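Cj0977 (Campylobacter jejuni, PDB 3BNV) is a hot-dog-fold virulence protein made under sigma28 control but not part of the flagellum, and its biochemical function is unknown. Local coordinates at residues E85-I90 against I139-T144. Sequence-based numbering, arbitrary orientation.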
loop_
_atom_site.group_PDB
_atom_site.type_symbol
_atom_site.label_atom_id
_atom_site.label_comp_id
_atom_site.label_asym_id
_atom_site.label_seq_id
_atom_site.Cartn_x
_atom_site.Cartn_y
_atom_site.Cartn_z
ATOM N N GLU A 85 -13.318 -2.755 -15.541
ATOM C CA GLU A 85 -12.407 -1.825 -16.169
ATOM C C GLU A 85 -12.243 -0.563 -15.345
ATOM O O GLU A 85 -11.164 -0.013 -15.267
ATOM C CB GLU A 85 -12.865 -1.462 -17.572
ATOM C CG GLU A 85 -11.909 -0.517 -18.265
ATOM C CD GLU A 85 -12.239 -0.343 -19.707
ATOM O OE1 GLU A 85 -11.358 0.129 -20.466
ATOM O OE2 GLU A 85 -13.388 -0.686 -20.075
ATOM N N PHE A 86 -13.320 -0.092 -14.740
ATOM C CA PHE A 86 -13.271 1.135 -13.963
ATOM C C PHE A 86 -13.620 0.879 -12.499
ATOM O O PHE A 86 -14.784 0.824 -12.134
ATOM C CB PHE A 86 -14.232 2.184 -14.540
ATOM C CG PHE A 86 -14.065 2.435 -16.011
ATOM C CD1 PHE A 86 -15.117 2.190 -16.891
ATOM C CD2 PHE A 86 -12.877 2.953 -16.515
ATOM C CE1 PHE A 86 -14.988 2.439 -18.250
ATOM C CE2 PHE A 86 -12.730 3.202 -17.860
ATOM C CZ PHE A 86 -13.786 2.944 -18.741
ATOM N N SER A 87 -12.611 0.741 -11.655
ATOM C CA SER A 87 -12.849 0.495 -10.250
ATOM C C SER A 87 -11.779 1.161 -9.411
ATOM O O SER A 87 -10.704 1.502 -9.901
ATOM C CB SER A 87 -12.886 -1.001 -9.957
ATOM O OG SER A 87 -11.596 -1.535 -10.060
ATOM N N VAL A 88 -12.097 1.355 -8.143
ATOM C CA VAL A 88 -11.139 1.855 -7.195
ATOM C C VAL A 88 -11.416 1.169 -5.887
ATOM O O VAL A 88 -12.451 0.482 -5.747
ATOM C CB VAL A 88 -11.235 3.384 -7.021
ATOM C CG1 VAL A 88 -11.123 4.081 -8.355
ATOM C CG2 VAL A 88 -12.515 3.781 -6.309
ATOM N N ILE A 89 -10.505 1.312 -4.926
ATOM C CA ILE A 89 -10.821 0.843 -3.575
ATOM C C ILE A 89 -11.147 1.997 -2.661
ATOM O O ILE A 89 -10.580 3.071 -2.816
ATOM C CB ILE A 89 -9.763 -0.084 -2.999
ATOM C CG1 ILE A 89 -8.539 0.679 -2.517
ATOM C CG2 ILE A 89 -9.410 -1.146 -4.021
ATOM C CD1 ILE A 89 -7.471 -0.219 -1.890
ATOM N N ILE A 90 -12.099 1.806 -1.743
ATOM C CA ILE A 90 -12.598 2.931 -0.956
ATOM C C ILE A 90 -12.389 2.752 0.507
ATOM O O ILE A 90 -12.609 3.675 1.286
ATOM C CB ILE A 90 -14.062 3.146 -1.163
ATOM C CG1 ILE A 90 -14.819 1.855 -0.888
ATOM C CG2 ILE A 90 -14.304 3.686 -2.537
ATOM C CD1 ILE A 90 -16.254 2.079 -0.616
ATOM N N ILE A 139 -10.943 -5.748 1.687
ATOM C CA ILE A 139 -10.824 -4.548 0.872
ATOM C C ILE A 139 -12.123 -4.246 0.143
ATOM O O ILE A 139 -12.718 -5.120 -0.467
ATOM C CB ILE A 139 -9.674 -4.715 -0.113
ATOM C CG1 ILE A 139 -8.358 -4.763 0.666
ATOM C CG2 ILE A 139 -9.651 -3.595 -1.088
ATOM C CD1 ILE A 139 -7.166 -4.791 -0.220
ATOM N N GLN A 140 -12.568 -3.006 0.209
ATOM C CA GLN A 140 -13.822 -2.636 -0.412
ATOM C C GLN A 140 -13.565 -2.012 -1.778
ATOM O O GLN A 140 -12.948 -0.976 -1.875
ATOM C CB GLN A 140 -14.584 -1.678 0.500
ATOM C CG GLN A 140 -15.117 -2.292 1.794
ATOM C CD GLN A 140 -15.957 -1.286 2.596
ATOM O OE1 GLN A 140 -15.515 -0.149 2.844
ATOM N NE2 GLN A 140 -17.181 -1.691 2.991
ATOM N N VAL A 141 -14.035 -2.680 -2.831
ATOM C CA VAL A 141 -13.866 -2.233 -4.208
ATOM C C VAL A 141 -15.182 -1.672 -4.732
ATOM O O VAL A 141 -16.209 -2.259 -4.535
ATOM C CB VAL A 141 -13.485 -3.394 -5.149
ATOM C CG1 VAL A 141 -13.178 -2.857 -6.539
ATOM C CG2 VAL A 141 -12.301 -4.219 -4.609
ATOM N N VAL A 142 -15.148 -0.526 -5.398
ATOM C CA VAL A 142 -16.335 0.008 -6.050
ATOM C C VAL A 142 -16.036 0.218 -7.526
ATOM O O VAL A 142 -14.913 0.614 -7.891
ATOM C CB VAL A 142 -16.780 1.367 -5.464
ATOM C CG1 VAL A 142 -17.843 1.947 -6.318
ATOM C CG2 VAL A 142 -17.297 1.213 -4.036
ATOM N N SER A 143 -17.030 -0.035 -8.378
ATOM C CA SER A 143 -16.825 0.157 -9.812
ATOM C C SER A 143 -17.813 1.130 -10.426
ATOM O O SER A 143 -18.869 1.439 -9.861
ATOM C CB SER A 143 -16.803 -1.173 -10.572
ATOM O OG SER A 143 -17.981 -1.920 -10.357
ATOM N N THR A 144 -17.452 1.666 -11.573
ATOM C CA THR A 144 -18.375 2.539 -12.246
ATOM C C THR A 144 -18.475 2.110 -13.701
ATOM O O THR A 144 -17.647 1.317 -14.183
ATOM C CB THR A 144 -17.971 4.014 -12.064
ATOM O OG1 THR A 144 -16.582 4.175 -12.384
ATOM C CG2 THR A 144 -18.175 4.434 -10.611
#
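Residues 87-90 and 139-143 pair as antiparallel strands, their short axes 4.6 Å apart at closest approach and their directions 143° apart. Val88 and Val142 form the hydrogen-bonded pair. Val88 N reaches Val142 O at 2.9 Å, and Val142 N returns the bond to Val88 O at the same length. Hydrogen bonds from Thr144 N to Phe86 O and from Ile90 N to Gln140 O extend the pairing at the two ends. Ser87 with Ser143 and Ile89 with Val141 are non-hydrogen-bonded pairs.

Ile89 and Val141 share one face of the sheet with Ser87 and Ser143. Ile89 CG2 meets Ile139 CG2 at 3.8 Å, the two side chains crossing at a slant. Helix 67-82 packs on both isoleucines, and its Gln79 OE1 hydrogen-bonds Ser87 OG. On the other side, Ile90 CD1 touches Val142 CG2 at 3.7 Å. With chi1 at 54°, Ile90 brings CG1 to 3.8 Å from Gln140 CB. Thr144 O sits at the edge of the Phe86 ring, near its plane.

Asp67 of the second subunit accepts a hydrogen bond from Ile89 N, and Ile90 makes backbone bonds to that subunit. Four nearly straight backbone bonds thus fix the register, while the side chains add apolar packing but no hydrogen bond between the segments. They join the strand outermost in this chain to its sheet, beside the central helix of the hot-dog fold and at the dimer interface.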